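Local coordinates for protein AtFKBP42 (Arabidopsis thaliana, PDB 2F4E) that belongs to the FKBP-type peptidyl-prolyl cis-trans isomerases, modulates uptake of ABC-transporter substrates into the plant vacuole and regulates cell elongation and orientation, at residues A[95-100]-A[111-116]; A[129-134]-A[147-152]; A[73-78]-A[82-87]. All coordinates share one frame; numbering follows the deposited sequence.

Contact 1: residues A[95-100]-A[111-116]; sequences IELVLG and IGVASM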
loop_
_atom_site.group_PDB
_atom_site.type_symbol
_atom_site.label_atom_id
_atom_site.label_comp_id
_atom_site.label_asym_id
_atom_site.label_seq_id
_atom_site.Cartn_x
_atom_site.Cartn_y
_atom_site.Cartn_z
ATOM N N ILE A 95 -4.885 -7.436 6.714
ATOM C CA ILE A 95 -3.589 -7.932 7.140
ATOM C C ILE A 95 -2.985 -7.143 8.274
ATOM O O ILE A 95 -3.432 -6.046 8.612
ATOM C CB ILE A 95 -2.554 -7.948 5.986
ATOM C CG1 ILE A 95 -2.369 -6.538 5.421
ATOM C CG2 ILE A 95 -2.997 -8.927 4.910
ATOM C CD1 ILE A 95 -1.105 -6.361 4.600
ATOM N N GLU A 96 -1.964 -7.737 8.870
ATOM C CA GLU A 96 -1.227 -7.117 9.955
ATOM C C GLU A 96 0.150 -6.867 9.385
ATOM O O GLU A 96 0.849 -7.801 9.016
ATOM C CB GLU A 96 -1.122 -8.064 11.144
ATOM C CG GLU A 96 -0.325 -7.515 12.311
ATOM C CD GLU A 96 -0.346 -8.446 13.512
ATOM O OE1 GLU A 96 -1.381 -9.115 13.721
ATOM O OE2 GLU A 96 0.672 -8.517 14.235
ATOM N N LEU A 97 0.529 -5.604 9.302
ATOM C CA LEU A 97 1.822 -5.225 8.760
ATOM C C LEU A 97 2.662 -4.551 9.839
ATOM O O LEU A 97 2.294 -3.486 10.347
ATOM C CB LEU A 97 1.612 -4.259 7.597
ATOM C CG LEU A 97 2.853 -3.725 6.881
ATOM C CD1 LEU A 97 3.457 -4.812 6.013
ATOM C CD2 LEU A 97 2.463 -2.545 6.016
ATOM N N VAL A 98 3.782 -5.170 10.197
ATOM C CA VAL A 98 4.655 -4.583 11.209
ATOM C C VAL A 98 5.741 -3.776 10.502
ATOM O O VAL A 98 6.648 -4.333 9.883
ATOM C CB VAL A 98 5.306 -5.664 12.111
ATOM C CG1 VAL A 98 6.233 -5.019 13.120
ATOM C CG2 VAL A 98 4.227 -6.455 12.839
ATOM N N LEU A 99 5.616 -2.458 10.568
ATOM C CA LEU A 99 6.577 -1.563 9.946
ATOM C C LEU A 99 7.999 -1.875 10.404
ATOM O O LEU A 99 8.272 -1.942 11.607
ATOM C CB LEU A 99 6.219 -0.126 10.299
ATOM C CG LEU A 99 4.903 0.313 9.661
ATOM C CD1 LEU A 99 4.355 1.575 10.334
ATOM C CD2 LEU A 99 5.142 0.537 8.189
ATOM N N GLY A 100 8.900 -2.067 9.443
ATOM C CA GLY A 100 10.277 -2.378 9.770
ATOM C C GLY A 100 10.540 -3.872 9.673
ATOM O O GLY A 100 11.688 -4.310 9.652
ATOM N N ILE A 111 6.091 1.872 3.084
ATOM C CA ILE A 111 6.492 3.268 3.022
ATOM C C ILE A 111 5.262 4.163 2.897
ATOM O O ILE A 111 5.191 5.225 3.515
ATOM C CB ILE A 111 7.450 3.502 1.836
ATOM C CG1 ILE A 111 8.808 2.850 2.141
ATOM C CG2 ILE A 111 7.599 4.986 1.580
ATOM C CD1 ILE A 111 9.756 2.803 0.974
ATOM N N GLY A 112 4.286 3.717 2.116
ATOM C CA GLY A 112 3.076 4.494 1.953
ATOM C C GLY A 112 2.286 4.492 3.237
ATOM O O GLY A 112 1.869 5.546 3.693
ATOM N N VAL A 113 2.093 3.309 3.818
ATOM C CA VAL A 113 1.346 3.149 5.063
ATOM C C VAL A 113 1.908 4.029 6.163
ATOM O O VAL A 113 1.163 4.651 6.916
ATOM C CB VAL A 113 1.370 1.668 5.545
ATOM C CG1 VAL A 113 0.925 1.580 6.978
ATOM C CG2 VAL A 113 0.460 0.811 4.666
ATOM N N ALA A 114 3.230 4.067 6.247
ATOM C CA ALA A 114 3.912 4.859 7.262
ATOM C C ALA A 114 3.523 6.330 7.198
ATOM O O ALA A 114 3.747 7.068 8.153
ATOM C CB ALA A 114 5.440 4.712 7.113
ATOM N N SER A 115 2.936 6.753 6.083
ATOM C CA SER A 115 2.559 8.151 5.910
ATOM C C SER A 115 1.072 8.366 6.122
ATOM O O SER A 115 0.574 9.478 5.991
ATOM C CB SER A 115 2.929 8.614 4.500
ATOM O OG SER A 115 1.919 8.251 3.575
ATOM N N MET A 116 0.362 7.302 6.461
ATOM C CA MET A 116 -1.072 7.392 6.641
ATOM C C MET A 116 -1.554 7.500 8.083
ATOM O O MET A 116 -0.876 7.094 9.030
ATOM C CB MET A 116 -1.740 6.186 5.968
ATOM C CG MET A 116 -1.523 6.106 4.469
ATOM S SD MET A 116 -2.164 4.600 3.735
ATOM C CE MET A 116 -3.811 5.079 3.389
#
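Leu-97 and Val-113 meet methyl to methyl, CD2 of the leucine lying 4.1 Å from CG2 of the valine. The two side chains point in opposite directions and slide past one another, touching through these two methyls. Leu-97 starts from the strand with CG anti to the backbone N (chi1 180°), which carries its isobutyl group out from strand 95-98 toward Val-113. Val-113 turns CG1 anti to its own N (chi1 165°), and CG2, lying beside that N, becomes the methyl that reaches the leucine.

A second apolar touch lies two residues on in the strand segment and one on in the other. Leu-99, just past the end of the strand, extends CD2 toward Ala-114, whose CB lies 4.3 Å away. The alanine does not aim at the strand; its methyl is met from the flank. Both contacts are purely apolar, and the backbones stay apart, with the CA atoms of Leu-99 and Ala-114 separated by 7.5 Å.

A type I turn runs from Val-113 to Met-116, closed by Met-116 N on Val-113 O at 2.8 Å. Gly-112 O takes two bonds from Ser-115: the backbone N, and the hydroxyl OG at 2.7 Å, which lies in the carbonyl plane. Lys-53 also bonds to that hydroxyl.

The arrangement packs the short helix 107-113 against the curved antiparallel sheet, as in the FKBP fold, where the helix lies in the concave face. Leu-97 packs also on Leu-106, Leu-99 on Pro-64 and Cys-70, while Met-116 leads onto Val-153 and Val-155 of strand 149-158. Strand 95-98 itself is hydrogen-bonded to strand 69-78.

Contact 2: residues A[129-134]-A[147-152]; sequences ELAYGK and ADLLYE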
loop_
_atom_site.group_PDB
_atom_site.type_symbol
_atom_site.label_atom_id
_atom_site.label_comp_id
_atom_site.label_asym_id
_atom_site.label_seq_id
_atom_site.Cartn_x
_atom_site.Cartn_y
_atom_site.Cartn_z
ATOM N N GLU A 129 10.880 -1.689 -8.015
ATOM C CA GLU A 129 12.050 -1.883 -7.166
ATOM C C GLU A 129 11.630 -2.187 -5.729
ATOM O O GLU A 129 12.247 -3.006 -5.044
ATOM C CB GLU A 129 12.953 -0.640 -7.181
ATOM C CG GLU A 129 13.635 -0.353 -8.525
ATOM C CD GLU A 129 12.816 0.577 -9.414
ATOM O OE1 GLU A 129 11.568 0.484 -9.380
ATOM O OE2 GLU A 129 13.422 1.392 -10.151
ATOM N N LEU A 130 10.573 -1.532 -5.274
ATOM C CA LEU A 130 10.098 -1.741 -3.916
ATOM C C LEU A 130 8.964 -2.773 -3.846
ATOM O O LEU A 130 8.319 -2.925 -2.811
ATOM C CB LEU A 130 9.659 -0.393 -3.334
ATOM C CG LEU A 130 10.759 0.685 -3.359
ATOM C CD1 LEU A 130 10.232 1.991 -2.845
ATOM C CD2 LEU A 130 11.945 0.247 -2.520
ATOM N N ALA A 131 8.740 -3.492 -4.942
ATOM C CA ALA A 131 7.678 -4.499 -5.009
ATOM C C ALA A 131 8.222 -5.907 -5.281
ATOM O O ALA A 131 8.964 -6.452 -4.471
ATOM C CB ALA A 131 6.690 -4.110 -6.079
ATOM N N TYR A 132 7.850 -6.494 -6.417
ATOM C CA TYR A 132 8.313 -7.835 -6.778
ATOM C C TYR A 132 9.600 -7.789 -7.615
ATOM O O TYR A 132 10.018 -8.789 -8.201
ATOM C CB TYR A 132 7.205 -8.584 -7.521
ATOM C CG TYR A 132 6.140 -9.129 -6.599
ATOM C CD1 TYR A 132 6.337 -10.325 -5.912
ATOM C CD2 TYR A 132 4.969 -8.416 -6.356
ATOM C CE1 TYR A 132 5.391 -10.797 -4.992
ATOM C CE2 TYR A 132 4.018 -8.871 -5.442
ATOM C CZ TYR A 132 4.235 -10.063 -4.761
ATOM O OH TYR A 132 3.318 -10.509 -3.833
ATOM N N GLY A 133 10.204 -6.608 -7.668
ATOM C CA GLY A 133 11.461 -6.404 -8.370
ATOM C C GLY A 133 11.702 -6.888 -9.788
ATOM O O GLY A 133 10.784 -7.117 -10.573
ATOM N N LYS A 134 12.986 -7.023 -10.099
ATOM C CA LYS A 134 13.474 -7.445 -11.404
ATOM C C LYS A 134 12.779 -8.646 -12.022
ATOM O O LYS A 134 12.400 -8.611 -13.174
ATOM C CB LYS A 134 14.975 -7.737 -11.315
ATOM C CG LYS A 134 15.837 -7.016 -12.334
ATOM C CD LYS A 134 17.263 -6.953 -11.830
ATOM C CE LYS A 134 17.307 -6.269 -10.444
ATOM N NZ LYS A 134 18.660 -6.257 -9.822
ATOM N N ALA A 147 7.397 -4.823 -12.712
ATOM C CA ALA A 147 6.029 -4.338 -12.856
ATOM C C ALA A 147 5.635 -3.321 -11.783
ATOM O O ALA A 147 5.488 -3.671 -10.611
ATOM C CB ALA A 147 5.056 -5.518 -12.841
ATOM N N ASP A 148 5.464 -2.064 -12.182
ATOM C CA ASP A 148 5.055 -1.043 -11.228
ATOM C C ASP A 148 3.672 -1.417 -10.733
ATOM O O ASP A 148 2.887 -2.002 -11.469
ATOM C CB ASP A 148 5.019 0.342 -11.881
ATOM C CG ASP A 148 6.400 0.953 -12.026
ATOM O OD1 ASP A 148 7.272 0.612 -11.201
ATOM O OD2 ASP A 148 6.622 1.761 -12.952
ATOM N N LEU A 149 3.378 -1.077 -9.488
ATOM C CA LEU A 149 2.103 -1.418 -8.898
ATOM C C LEU A 149 1.298 -0.239 -8.388
ATOM O O LEU A 149 1.814 0.871 -8.195
ATOM C CB LEU A 149 2.330 -2.378 -7.738
ATOM C CG LEU A 149 3.161 -3.636 -7.984
ATOM C CD1 LEU A 149 3.186 -4.442 -6.702
ATOM C CD2 LEU A 149 2.560 -4.454 -9.113
ATOM N N LEU A 150 0.019 -0.512 -8.165
ATOM C CA LEU A 150 -0.907 0.463 -7.628
ATOM C C LEU A 150 -1.571 -0.205 -6.435
ATOM O O LEU A 150 -1.910 -1.391 -6.481
ATOM C CB LEU A 150 -1.988 0.835 -8.642
ATOM C CG LEU A 150 -3.048 1.784 -8.064
ATOM C CD1 LEU A 150 -2.430 3.137 -7.866
ATOM C CD2 LEU A 150 -4.242 1.904 -8.979
ATOM N N TYR A 151 -1.741 0.554 -5.367
ATOM C CA TYR A 151 -2.394 0.039 -4.176
ATOM C C TYR A 151 -3.487 0.991 -3.739
ATOM O O TYR A 151 -3.357 2.204 -3.838
ATOM C CB TYR A 151 -1.419 -0.107 -3.013
ATOM C CG TYR A 151 -0.330 -1.133 -3.170
ATOM C CD1 TYR A 151 -0.582 -2.490 -2.999
ATOM C CD2 TYR A 151 0.980 -0.733 -3.410
ATOM C CE1 TYR A 151 0.460 -3.418 -3.048
ATOM C CE2 TYR A 151 2.016 -1.641 -3.462
ATOM C CZ TYR A 151 1.757 -2.970 -3.284
ATOM O OH TYR A 151 2.814 -3.831 -3.338
ATOM N N GLU A 152 -4.581 0.417 -3.272
ATOM C CA GLU A 152 -5.685 1.190 -2.754
ATOM C C GLU A 152 -5.700 0.653 -1.339
ATOM O O GLU A 152 -6.196 -0.449 -1.088
ATOM C CB GLU A 152 -6.990 0.853 -3.469
ATOM C CG GLU A 152 -8.155 1.712 -3.003
ATOM C CD GLU A 152 -9.524 1.174 -3.413
ATOM O OE1 GLU A 152 -9.612 0.196 -4.178
ATOM O OE2 GLU A 152 -10.536 1.751 -2.962
HETATM O O HOH W 1 5.184 -2.846 -2.039
HETATM O O HOH W 2 8.003 -6.751 -10.485
#
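Ala-131 and Leu-149 make the tight part of this contact: CB of the alanine sits 3.6 Å from CD1 of the leucine and 4.0 Å from its CG. Both side chains leave their backbones toward each other. Leu-149 has CG anti to its carbonyl carbon (chi1 -52°), and the CD1 branch does the touching. The same methyl also comes up to the ring of Tyr-132 at its edge, near the ring plane, 4.4 Å from CD2, so the leucine branch is shared between a small methyl and an aromatic rim.

On either side of this apolar core the segments are joined through water. One water donates to Leu-130 O and lies 2.9 Å from Tyr-151 OH, linking the strand's tyrosine to the loop backbone. A second water donates to Gly-133 O at 2.8 Å and accepts from Ala-147 N at 3.0 Å. At another margin of the contact, Glu-129 OE1 and Asp-148 OD1 approach only to 4.7 Å; these like charges would probably repel weakly, and Asp-148 OD1 is held by the backbone N of Trp-128.

Ala-131 and Tyr-132 thus join the irregular loop to Leu-149 at the start of strand 149-158. Thr-78 of strand 69-78 also packs on this leucine, and Pro-141 and Val-143 pack on the Tyr-132 ring from within the loop. The Ala-Tyr-Gly sequence 131-133, in the long loop between the last two strands of the sheet, recurs in the FKBP family. In canonical members its tyrosine borders the prolyl-binding pocket, and Tyr-132 probably occupies the corresponding place here.

Contact 3: residues A[73-78]-A[82-87]; sequences HYRAWT and QHKFED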
loop_
_atom_site.group_PDB
_atom_site.type_symbol
_atom_site.label_atom_id
_atom_site.label_comp_id
_atom_site.label_asym_id
_atom_site.label_seq_id
_atom_site.Cartn_x
_atom_site.Cartn_y
_atom_site.Cartn_z
ATOM N N HIS A 73 -6.634 -2.921 5.050
ATOM C CA HIS A 73 -7.288 -3.566 3.921
ATOM C C HIS A 73 -6.626 -2.965 2.684
ATOM O O HIS A 73 -6.165 -1.827 2.723
ATOM C CB HIS A 73 -8.775 -3.227 3.882
ATOM C CG HIS A 73 -9.643 -4.181 4.622
ATOM N ND1 HIS A 73 -9.576 -5.554 4.435
ATOM C CD2 HIS A 73 -10.646 -3.985 5.507
ATOM C CE1 HIS A 73 -10.491 -6.143 5.167
ATOM N NE2 HIS A 73 -11.162 -5.211 5.833
ATOM N N TYR A 74 -6.579 -3.713 1.589
ATOM C CA TYR A 74 -5.989 -3.173 0.372
ATOM C C TYR A 74 -6.201 -4.020 -0.874
ATOM O O TYR A 74 -6.453 -5.221 -0.797
ATOM C CB TYR A 74 -4.486 -2.938 0.566
ATOM C CG TYR A 74 -3.610 -4.162 0.385
ATOM C CD1 TYR A 74 -3.137 -4.532 -0.876
ATOM C CD2 TYR A 74 -3.253 -4.952 1.477
ATOM C CE1 TYR A 74 -2.328 -5.656 -1.033
ATOM C CE2 TYR A 74 -2.453 -6.067 1.329
ATOM C CZ TYR A 74 -1.989 -6.424 0.078
ATOM O OH TYR A 74 -1.196 -7.544 -0.061
ATOM N N ARG A 75 -6.120 -3.360 -2.022
ATOM C CA ARG A 75 -6.233 -4.026 -3.312
ATOM C C ARG A 75 -4.950 -3.686 -4.040
ATOM O O ARG A 75 -4.376 -2.617 -3.825
ATOM C CB ARG A 75 -7.422 -3.507 -4.120
ATOM C CG ARG A 75 -8.770 -3.810 -3.515
ATOM C CD ARG A 75 -9.884 -3.437 -4.479
ATOM N NE ARG A 75 -11.198 -3.703 -3.907
ATOM C CZ ARG A 75 -11.882 -2.863 -3.138
ATOM N NH1 ARG A 75 -11.392 -1.666 -2.840
ATOM N NH2 ARG A 75 -13.049 -3.244 -2.637
ATOM N N ALA A 76 -4.485 -4.593 -4.884
ATOM C CA ALA A 76 -3.261 -4.343 -5.616
ATOM C C ALA A 76 -3.467 -4.635 -7.090
ATOM O O ALA A 76 -4.080 -5.640 -7.459
ATOM C CB ALA A 76 -2.137 -5.187 -5.056
ATOM N N TRP A 77 -2.950 -3.750 -7.927
ATOM C CA TRP A 77 -3.085 -3.873 -9.371
ATOM C C TRP A 77 -1.728 -3.628 -10.020
ATOM O O TRP A 77 -0.985 -2.733 -9.597
ATOM C CB TRP A 77 -4.035 -2.798 -9.911
ATOM C CG TRP A 77 -5.483 -2.951 -9.624
ATOM C CD1 TRP A 77 -6.379 -3.705 -10.325
ATOM C CD2 TRP A 77 -6.227 -2.294 -8.596
ATOM N NE1 TRP A 77 -7.634 -3.558 -9.799
ATOM C CE2 TRP A 77 -7.570 -2.698 -8.735
ATOM C CE3 TRP A 77 -5.890 -1.402 -7.567
ATOM C CZ2 TRP A 77 -8.575 -2.244 -7.889
ATOM C CZ3 TRP A 77 -6.890 -0.952 -6.730
ATOM C CH2 TRP A 77 -8.219 -1.375 -6.895
ATOM N N THR A 78 -1.401 -4.416 -11.037
ATOM C CA THR A 78 -0.166 -4.211 -11.778
ATOM C C THR A 78 -0.532 -3.024 -12.662
ATOM O O THR A 78 -1.609 -2.996 -13.263
ATOM C CB THR A 78 0.178 -5.395 -12.682
ATOM O OG1 THR A 78 -0.998 -5.845 -13.371
ATOM C CG2 THR A 78 0.756 -6.541 -11.863
ATOM N N GLN A 82 -3.355 -3.571 -15.483
ATOM C CA GLN A 82 -4.411 -3.180 -14.562
ATOM C C GLN A 82 -5.132 -4.417 -14.052
ATOM O O GLN A 82 -6.367 -4.436 -13.914
ATOM C CB GLN A 82 -5.392 -2.246 -15.258
ATOM C CG GLN A 82 -5.717 -1.016 -14.425
ATOM C CD GLN A 82 -4.569 -0.004 -14.378
ATOM O OE1 GLN A 82 -4.547 0.889 -13.518
ATOM N NE2 GLN A 82 -3.617 -0.132 -15.310
ATOM N N HIS A 83 -4.342 -5.448 -13.776
ATOM C CA HIS A 83 -4.865 -6.706 -13.258
ATOM C C HIS A 83 -4.864 -6.681 -11.738
ATOM O O HIS A 83 -3.854 -6.346 -11.119
ATOM C CB HIS A 83 -4.005 -7.871 -13.748
ATOM C CG HIS A 83 -4.178 -9.134 -12.960
ATOM N ND1 HIS A 83 -3.138 -9.732 -12.281
ATOM C CD2 HIS A 83 -5.270 -9.907 -12.745
ATOM C CE1 HIS A 83 -3.582 -10.825 -11.681
ATOM N NE2 HIS A 83 -4.872 -10.955 -11.945
ATOM N N LYS A 84 -5.991 -7.046 -11.140
ATOM C CA LYS A 84 -6.102 -7.078 -9.686
ATOM C C LYS A 84 -5.604 -8.434 -9.191
ATOM O O LYS A 84 -6.241 -9.462 -9.431
ATOM C CB LYS A 84 -7.560 -6.874 -9.257
ATOM C CG LYS A 84 -7.735 -6.449 -7.818
ATOM C CD LYS A 84 -9.203 -6.396 -7.415
ATOM C CE LYS A 84 -9.802 -7.792 -7.322
ATOM N NZ LYS A 84 -11.146 -7.809 -6.685
ATOM N N PHE A 85 -4.471 -8.443 -8.498
ATOM C CA PHE A 85 -3.928 -9.698 -7.996
ATOM C C PHE A 85 -4.021 -9.826 -6.476
ATOM O O PHE A 85 -3.520 -10.788 -5.889
ATOM C CB PHE A 85 -2.482 -9.859 -8.468
ATOM C CG PHE A 85 -1.525 -8.866 -7.874
ATOM C CD1 PHE A 85 -0.902 -9.120 -6.661
ATOM C CD2 PHE A 85 -1.238 -7.680 -8.539
ATOM C CE1 PHE A 85 0.016 -8.209 -6.123
ATOM C CE2 PHE A 85 -0.326 -6.764 -8.016
ATOM C CZ PHE A 85 0.302 -7.025 -6.800
ATOM N N GLU A 86 -4.667 -8.858 -5.838
ATOM C CA GLU A 86 -4.836 -8.893 -4.384
ATOM C C GLU A 86 -6.030 -8.009 -4.017
ATOM O O GLU A 86 -6.197 -6.931 -4.592
ATOM C CB GLU A 86 -3.568 -8.385 -3.694
ATOM C CG GLU A 86 -3.103 -9.228 -2.509
ATOM C CD GLU A 86 -1.739 -9.898 -2.742
ATOM O OE1 GLU A 86 -1.564 -10.588 -3.767
ATOM O OE2 GLU A 86 -0.826 -9.750 -1.901
ATOM N N ASP A 87 -6.848 -8.472 -3.072
ATOM C CA ASP A 87 -8.044 -7.757 -2.623
ATOM C C ASP A 87 -8.464 -8.303 -1.261
ATOM O O ASP A 87 -9.255 -9.242 -1.181
ATOM C CB ASP A 87 -9.189 -7.974 -3.620
ATOM C CG ASP A 87 -10.318 -6.969 -3.454
ATOM O OD1 ASP A 87 -10.717 -6.674 -2.311
ATOM O OD2 ASP A 87 -10.826 -6.480 -4.479
#
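Arg-75 with Asp-87 and Trp-77 with Lys-84 are the non-hydrogen-bonded pairs of an antiparallel beta hairpin, its strands running at 173°. Between them lies a beta bulge: Phe-85 and Glu-86 both stand opposite Ala-76, with Phe-85 N bonding to Ala-76 O and Ala-76 N to Glu-86 O.

On one face, Arg-75 and Asp-87 lie side by side, their guanidinium and carboxylate planes 87° apart. NE reaches Asp-87 OD2 at 2.9 Å from above the carboxylate plane, while the Lys-84 chain, bent at chi3 (70°), brings NZ to the same oxygen from the opposite face at 2.6 Å. NH1 of Arg-75 makes a salt bridge to Glu-152 OE1 of strand 149-158. A leucine in place of Arg-75 would probably leave Glu-152 without its salt-bridge mate and Asp-87 held by Lys-84 alone among these charges. Next to this network, CG of Lys-84 lies over one face of the Trp-77 indole, a CH-pi contact 3.9 Å from the centroid of the five-membered ring.

On the other face, Ala-76 CB presses 3.5 Å from Phe-85 CZ, over the ring. Tyr-74 OH donates to Glu-86 OE2 at 2.9 Å on the anti side of the carboxylate.

Strand 84-87 covers one edge of strand 69-78. The other edge pairs with strand 149-158, where the backbones of Arg-75 and Trp-77 bond to those of Glu-152 and Leu-150. The ring of Phe-85 touches Leu-149.

How the contacts relate
Contacts 1 and 2 are small, buried and apolar in their direct contacts, the second with water bridges at its margins. Contact 1 lays helix 107-113 and the turn that follows on the sheet, contact 2 a loop. Contact 3 is larger and only partly buried, and adds backbone bonds and a charge network. Strand 69-78 is common ground: it neighbours both strand 95-98 of contact 1 and strand 149-158 of contact 2. The salt bridge from Glu-152 OE1 to Arg-75 NH1, 2.9 Å, joins contacts 2 and 3, whereas contacts 1 and 3, on opposite sides of the chain's centre, meet where Ile-95 packs on Tyr-74. Contacts 1 and 2 touch where Ile-111 packs on Leu-130.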